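PDB 1W52: pancreatic lipase related protein 2 from Equus caballus, which probably hydrolyses galactolipids and triacylglycerols, releasing fatty acids, as a calcium-containing secreted lipase of the alpha/beta hydrolase superfamily. Local coordinates for residues L41-N46 against T100-S105; K93-V98 against S274-P279; C183-S188 against M219-G224. One frame throughout, in Å; residues are numbered along the deposited sequence.

Interaction 1. Residues L41-N46 against T100-S105; sequences LYTNKN and TTNCIS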
# COMPACT_ATOMS: atom_id res chain seq x y z
N LEU A 41 -9.79 20.44 8.79
CA LEU A 41 -9.48 19.80 10.08
C LEU A 41 -10.61 18.92 10.62
O LEU A 41 -11.72 19.37 10.83
CB LEU A 41 -9.05 20.83 11.13
CG LEU A 41 -8.49 20.26 12.46
CD1 LEU A 41 -7.79 18.94 12.33
CD2 LEU A 41 -7.50 21.20 13.04
N TYR A 42 -10.28 17.66 10.80
CA TYR A 42 -11.17 16.69 11.32
C TYR A 42 -10.53 16.16 12.61
O TYR A 42 -9.32 15.96 12.67
CB TYR A 42 -11.34 15.56 10.32
CG TYR A 42 -12.12 15.88 9.04
CD1 TYR A 42 -13.50 15.72 9.01
CD2 TYR A 42 -11.47 16.26 7.84
CE1 TYR A 42 -14.23 15.98 7.82
CE2 TYR A 42 -12.20 16.52 6.65
CZ TYR A 42 -13.58 16.37 6.65
OH TYR A 42 -14.35 16.61 5.53
N THR A 43 -11.36 16.00 13.63
CA THR A 43 -10.97 15.51 14.97
C THR A 43 -12.15 14.74 15.52
O THR A 43 -13.26 14.88 15.02
CB THR A 43 -10.70 16.67 15.95
OG1 THR A 43 -11.71 17.69 15.79
CG2 THR A 43 -9.37 17.36 15.67
N ASN A 44 -11.93 13.95 16.57
CA ASN A 44 -12.96 13.00 16.97
C ASN A 44 -14.17 13.78 17.42
O ASN A 44 -15.29 13.28 17.39
CB ASN A 44 -12.50 12.07 18.08
CG ASN A 44 -11.18 11.48 17.80
OD1 ASN A 44 -10.18 12.16 17.88
ND2 ASN A 44 -11.15 10.20 17.48
N LYS A 45 -13.92 15.03 17.81
CA LYS A 45 -14.97 15.95 18.22
C LYS A 45 -15.91 16.22 17.05
O LYS A 45 -17.12 16.05 17.18
CB LYS A 45 -14.32 17.23 18.78
CG LYS A 45 -13.34 16.98 19.98
CD LYS A 45 -12.52 18.22 20.41
CE LYS A 45 -11.80 18.03 21.79
NZ LYS A 45 -10.59 18.92 22.00
N ASN A 46 -15.33 16.59 15.89
CA ASN A 46 -16.06 16.81 14.62
C ASN A 46 -15.65 15.89 13.46
O ASN A 46 -14.87 16.29 12.59
CB ASN A 46 -15.90 18.26 14.14
CG ASN A 46 -14.47 18.62 13.80
OD1 ASN A 46 -13.61 18.72 14.67
ND2 ASN A 46 -14.21 18.84 12.52
N THR A 100 -7.77 8.49 18.78
CA THR A 100 -8.26 9.83 19.06
C THR A 100 -7.14 10.78 18.69
O THR A 100 -6.03 10.68 19.19
CB THR A 100 -8.90 10.05 20.49
OG1 THR A 100 -8.00 9.64 21.51
CG2 THR A 100 -10.17 9.14 20.70
N THR A 101 -7.46 11.64 17.74
CA THR A 101 -6.47 12.34 16.98
C THR A 101 -7.00 13.48 16.10
O THR A 101 -8.21 13.67 15.96
CB THR A 101 -5.81 11.30 16.11
OG1 THR A 101 -5.63 10.11 16.89
CG2 THR A 101 -4.40 11.69 15.71
N ASN A 102 -6.04 14.23 15.57
CA ASN A 102 -6.22 15.28 14.60
C ASN A 102 -5.89 14.78 13.22
O ASN A 102 -4.76 14.32 12.97
CB ASN A 102 -5.23 16.41 14.88
CG ASN A 102 -5.27 16.88 16.29
OD1 ASN A 102 -6.36 17.20 16.80
ND2 ASN A 102 -4.10 16.93 16.96
N CYS A 103 -6.84 14.88 12.30
CA CYS A 103 -6.55 14.53 10.91
C CYS A 103 -6.89 15.67 9.98
O CYS A 103 -8.02 16.10 9.93
CB CYS A 103 -7.26 13.24 10.52
SG CYS A 103 -6.72 12.65 8.89
N ILE A 104 -5.89 16.17 9.27
CA ILE A 104 -6.09 17.22 8.26
C ILE A 104 -5.89 16.69 6.83
O ILE A 104 -4.92 15.98 6.52
CB ILE A 104 -5.10 18.41 8.46
CG1 ILE A 104 -5.06 18.91 9.91
CG2 ILE A 104 -5.44 19.54 7.50
CD1 ILE A 104 -3.76 19.61 10.25
N SER A 105 -6.82 17.11 5.96
CA SER A 105 -6.81 16.80 4.55
C SER A 105 -6.33 18.05 3.88
O SER A 105 -6.88 19.11 4.10
CB SER A 105 -8.23 16.44 4.11
OG SER A 105 -8.36 16.44 2.69
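L41 and I104 meet on one face of an antiparallel strand pair, their side chains set obliquely so that L41 CD1 rests 3.6 Å from I104 CG1. In L41 a chi1 of -171° sets CG opposite the backbone N, and a chi2 near 30° then places CD1. The reverse face carries Y42 and C103, a hydrogen-bonded pair in which Y42 N gives to C103 O at 2.9 Å. In return C103 N gives to Y42 O, 2.7 Å away. The Y42 ring continues from there toward K93 on helix 87-96, the helix to which C103 is tied by its disulfide with C92. Farther along, T43 and N102 run alongside one another on the L41 face, and N102 OD1 accepts from Q67 N. Just past T43, N44 stands in for backbone pairing. A lone pair of its OD1, lying in the plane of the amide, receives T101 N at 2.8 Å, while ND2 gives to E99 O and passes T100 CG2 at 3.5 Å. The Y42-C103 backbone bonds, extended by the N44 amide, join strand 38-43 to strand 102-107, part of the antiparallel margin of the largely parallel central sheet of an alpha/beta hydrolase.

Interaction 2. Residues K93-V98 against S274-P279; sequences KKILQV and SSILNP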
# COMPACT_ATOMS: atom_id res chain seq x y z
N LYS A 93 -11.80 10.59 8.44
CA LYS A 93 -12.87 9.84 9.09
C LYS A 93 -12.50 8.40 9.50
O LYS A 93 -12.66 8.04 10.65
CB LYS A 93 -14.10 9.80 8.17
CG LYS A 93 -15.09 11.00 8.32
CD LYS A 93 -14.88 12.12 7.28
CE LYS A 93 -16.20 12.83 6.93
NZ LYS A 93 -15.94 14.12 6.21
N LYS A 94 -12.03 7.57 8.59
CA LYS A 94 -11.70 6.20 9.00
C LYS A 94 -10.67 6.23 10.14
O LYS A 94 -10.77 5.45 11.11
CB LYS A 94 -11.18 5.32 7.85
CG LYS A 94 -12.19 4.97 6.74
CD LYS A 94 -11.75 3.70 5.88
CE LYS A 94 -11.96 3.89 4.36
NZ LYS A 94 -13.22 4.57 3.98
N ILE A 95 -9.67 7.10 10.03
CA ILE A 95 -8.61 7.19 11.06
C ILE A 95 -9.20 7.50 12.45
O ILE A 95 -8.79 6.92 13.43
CB ILE A 95 -7.55 8.25 10.68
CG1 ILE A 95 -6.68 7.74 9.54
CG2 ILE A 95 -6.65 8.57 11.86
CD1 ILE A 95 -5.67 8.79 9.04
N LEU A 96 -10.17 8.40 12.51
CA LEU A 96 -10.85 8.77 13.74
C LEU A 96 -11.81 7.73 14.31
O LEU A 96 -12.25 7.85 15.45
CB LEU A 96 -11.64 10.07 13.52
CG LEU A 96 -10.77 11.24 13.05
CD1 LEU A 96 -11.63 12.41 12.66
CD2 LEU A 96 -9.75 11.65 14.10
N GLN A 97 -12.16 6.70 13.56
CA GLN A 97 -12.90 5.59 14.19
C GLN A 97 -11.99 4.67 15.00
O GLN A 97 -12.50 3.82 15.72
CB GLN A 97 -13.64 4.71 13.18
CG GLN A 97 -14.49 5.44 12.17
CD GLN A 97 -15.03 4.51 11.09
OE1 GLN A 97 -14.77 3.30 11.11
NE2 GLN A 97 -15.76 5.07 10.14
N VAL A 98 -10.67 4.80 14.87
CA VAL A 98 -9.76 3.88 15.53
C VAL A 98 -8.80 4.49 16.51
O VAL A 98 -8.26 3.76 17.33
CB VAL A 98 -8.96 3.08 14.53
CG1 VAL A 98 -9.91 2.57 13.47
CG2 VAL A 98 -7.77 3.90 13.91
N SER A 274 -7.85 0.84 3.78
CA SER A 274 -8.43 -0.37 4.38
C SER A 274 -7.60 -0.89 5.53
O SER A 274 -8.15 -1.39 6.47
CB SER A 274 -8.54 -1.49 3.36
OG SER A 274 -8.76 -2.74 4.02
N SER A 275 -6.28 -0.84 5.44
CA SER A 275 -5.38 -1.15 6.59
C SER A 275 -5.67 -0.33 7.87
O SER A 275 -5.42 -0.77 9.00
CB SER A 275 -3.90 -0.91 6.20
OG SER A 275 -3.56 0.43 6.40
N ILE A 276 -6.18 0.88 7.69
CA ILE A 276 -6.58 1.68 8.81
C ILE A 276 -7.55 0.92 9.68
O ILE A 276 -7.36 0.89 10.91
CB ILE A 276 -7.28 2.90 8.34
CG1 ILE A 276 -6.29 3.89 7.70
CG2 ILE A 276 -8.02 3.54 9.54
CD1 ILE A 276 -7.00 5.12 7.14
N LEU A 277 -8.60 0.34 9.07
CA LEU A 277 -9.58 -0.49 9.81
C LEU A 277 -9.26 -1.96 9.87
O LEU A 277 -9.95 -2.68 10.54
CB LEU A 277 -10.95 -0.38 9.21
CG LEU A 277 -11.37 1.05 8.99
CD1 LEU A 277 -12.86 1.19 8.91
CD2 LEU A 277 -10.91 1.88 10.12
N ASN A 278 -8.20 -2.42 9.22
CA ASN A 278 -7.98 -3.84 9.09
C ASN A 278 -6.55 -4.18 9.20
O ASN A 278 -6.03 -4.93 8.39
CB ASN A 278 -8.45 -4.32 7.72
CG ASN A 278 -9.95 -4.20 7.57
OD1 ASN A 278 -10.67 -5.04 8.10
ND2 ASN A 278 -10.42 -3.17 6.86
N PRO A 279 -5.92 -3.69 10.25
CA PRO A 279 -4.46 -3.75 10.38
C PRO A 279 -3.87 -5.10 9.99
O PRO A 279 -2.84 -5.16 9.34
CB PRO A 279 -4.24 -3.54 11.88
CG PRO A 279 -5.70 -3.55 12.53
CD PRO A 279 -6.60 -3.13 11.43
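I95 and I276 bring two helices together, 87-96 and 257-277, with their CA atoms 6.3 Å apart. The backbones approach near the C-terminal ends of the two helices, and the carbonyl of K94 is touched by both I276 and L277. I276 faces the other helix and splits its two branches: CG2 sits 3.7 Å from K94 O, while CD1 reaches I95 CG1 at 3.6 Å, the isoleucine chains lying roughly perpendicular. L277 works with both methyls. Its CD2 touches V98 CG1 at 3.6 Å and also comes close to K94 O, whereas CD1 meets Q97 OE1 at 3.6 Å and the aliphatic K94 CD at 4.1 Å. The K94 chain is bent beyond its middle, at chi3 and chi4, which carries NZ away from this apolar patch to a salt bridge with D90. Cutting L277 back to an alanine removes both methyls and is likely to open a gap between V98 and the K94 methylenes, with V98 CG1 losing its closest neighbour across the contact. Joined by methyl groups of branched side chains and by lysine methylenes, without a polar bond between the two segments, the helices fit by shape, buried at I95 and I276 and more open at Q97 and V98; the lysine's charge is met by D90, and S274 OG by the D336 carbonyl.

Interaction 3. Residues C183-S188 against M219-G224; sequences CFQDAS and MSQKVG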
# COMPACT_ATOMS: atom_id res chain seq x y z
N CYS A 183 9.38 12.96 -13.49
CA CYS A 183 10.00 14.12 -12.84
C CYS A 183 10.62 13.86 -11.48
O CYS A 183 11.25 14.73 -10.97
CB CYS A 183 9.03 15.27 -12.71
SG CYS A 183 8.34 15.72 -14.27
N PHE A 184 10.51 12.65 -10.94
CA PHE A 184 11.01 12.32 -9.62
C PHE A 184 11.93 11.09 -9.64
O PHE A 184 13.05 11.13 -9.22
CB PHE A 184 9.83 12.05 -8.71
CG PHE A 184 8.90 13.21 -8.57
CD1 PHE A 184 9.23 14.26 -7.76
CD2 PHE A 184 7.69 13.24 -9.19
CE1 PHE A 184 8.38 15.31 -7.59
CE2 PHE A 184 6.79 14.31 -9.02
CZ PHE A 184 7.16 15.34 -8.21
N GLN A 185 11.48 9.96 -10.12
CA GLN A 185 12.42 8.83 -10.15
C GLN A 185 13.81 9.32 -10.61
O GLN A 185 13.92 10.11 -11.55
CB GLN A 185 11.93 7.68 -11.04
CG GLN A 185 12.64 6.39 -10.73
CD GLN A 185 11.68 5.22 -10.62
OE1 GLN A 185 10.63 5.30 -9.99
NE2 GLN A 185 12.04 4.13 -11.22
N ASP A 186 14.83 8.84 -9.89
CA ASP A 186 16.28 9.21 -10.08
C ASP A 186 16.52 10.72 -10.15
O ASP A 186 17.04 11.23 -11.10
CB ASP A 186 16.88 8.54 -11.30
CG ASP A 186 16.51 7.07 -11.43
OD1 ASP A 186 16.28 6.35 -10.40
OD2 ASP A 186 16.48 6.55 -12.59
N ALA A 187 16.06 11.44 -9.16
CA ALA A 187 16.35 12.86 -9.07
C ALA A 187 16.94 13.20 -7.68
O ALA A 187 16.98 12.36 -6.78
CB ALA A 187 15.12 13.66 -9.38
N SER A 188 17.46 14.42 -7.53
CA SER A 188 17.98 14.85 -6.26
C SER A 188 16.89 14.60 -5.26
O SER A 188 15.69 14.71 -5.60
CB SER A 188 18.27 16.34 -6.26
OG SER A 188 18.94 16.71 -5.06
N MET A 219 6.62 4.97 -8.98
CA MET A 219 8.05 4.85 -8.84
C MET A 219 8.37 3.44 -8.49
O MET A 219 7.75 2.90 -7.59
CB MET A 219 8.59 5.71 -7.70
CG MET A 219 8.52 7.16 -7.97
SD MET A 219 9.41 8.17 -6.81
CE MET A 219 10.93 7.53 -6.99
N SER A 220 9.34 2.88 -9.17
CA SER A 220 9.90 1.58 -8.80
C SER A 220 11.01 1.71 -7.73
O SER A 220 11.26 0.80 -6.94
CB SER A 220 10.47 0.95 -10.06
OG SER A 220 11.50 1.78 -10.61
N GLN A 221 11.69 2.85 -7.75
CA GLN A 221 12.73 3.21 -6.81
C GLN A 221 12.34 3.14 -5.37
O GLN A 221 11.38 3.76 -4.96
CB GLN A 221 13.12 4.65 -7.09
CG GLN A 221 14.29 5.12 -6.30
CD GLN A 221 14.99 6.37 -6.91
OE1 GLN A 221 14.35 7.37 -7.27
NE2 GLN A 221 16.32 6.31 -7.00
N LYS A 222 13.14 2.43 -4.57
CA LYS A 222 12.90 2.44 -3.13
C LYS A 222 13.19 3.81 -2.54
O LYS A 222 14.21 4.39 -2.84
CB LYS A 222 13.76 1.41 -2.44
CG LYS A 222 13.22 -0.00 -2.54
CD LYS A 222 14.14 -0.75 -3.43
CE LYS A 222 13.62 -2.12 -3.78
NZ LYS A 222 14.52 -3.17 -3.33
N VAL A 223 12.28 4.36 -1.75
CA VAL A 223 12.48 5.70 -1.16
C VAL A 223 12.11 5.84 0.28
O VAL A 223 11.89 6.92 0.72
CB VAL A 223 11.68 6.78 -1.90
CG1 VAL A 223 11.98 6.74 -3.35
CG2 VAL A 223 10.24 6.55 -1.71
N GLY A 224 12.03 4.74 1.01
CA GLY A 224 11.52 4.77 2.37
C GLY A 224 12.45 3.98 3.24
O GLY A 224 13.40 3.37 2.72
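D186 N donates to Q221 OE1 at 3.0 Å with an N-H...O angle of 160°, a well-formed bond between two loops that contain neither helix nor strand. The donor stands above the carbonyl plane of the Q221 amide and not on a lone pair. Q221 delivers that oxygen with an extended chain, its CG opposite the backbone N (chi1 -174°). Beyond it, the D186 carboxylate is turned almost perpendicular to the Q221 amide; OD1 and NE2, 3.4 Å apart, are badly angled for a bond. Q185 and Q221 run antiparallel alongside each other, and a bend at chi2 of Q185 turns its amide toward the backbone of M219-Q221. There OE1 receives weak bonds from S220 N and Q221 N, though its position is doubtful because it crowds M219, and NE2 lies near S220 OG at a very short distance that deserves equal caution. On the apolar side, M219 bends at its last torsion to bring CE 3.7 Å from Q185 CA, while SD faces F184 CB at 4.3 Å. The F184 ring leads away from 219-224, stacking on H158 and packing against Y116 and V120 of helix 116-141. The contact thus pairs loops that follow neighbouring strands of an alpha/beta hydrolase sheet: the first comes after D178, the predicted catalytic acid, and runs on to the calcium ligands E189, D194 and D197, while the second leads into strand 226-230.

Interactions 1 and 2 are neighbours, with centres 13 Å apart, and they cross along the chain: helix 87-96 follows the first strand of interaction 1 and precedes its second; K93 and L96 of this helix also touch Y42, while the helix end meets 274-279. Together they link one margin of the central sheet, through helix 87-96, to the end of helix 257-277. Interaction 3 is separate, its centre 31 Å from that of interaction 1 and 28 Å from that of interaction 2, on the other side of the chain's centre from interaction 2, and nested inside the loop which that contact closes. All three belong to the lipase domain, two to its framework and the third to loops near the predicted catalytic acid.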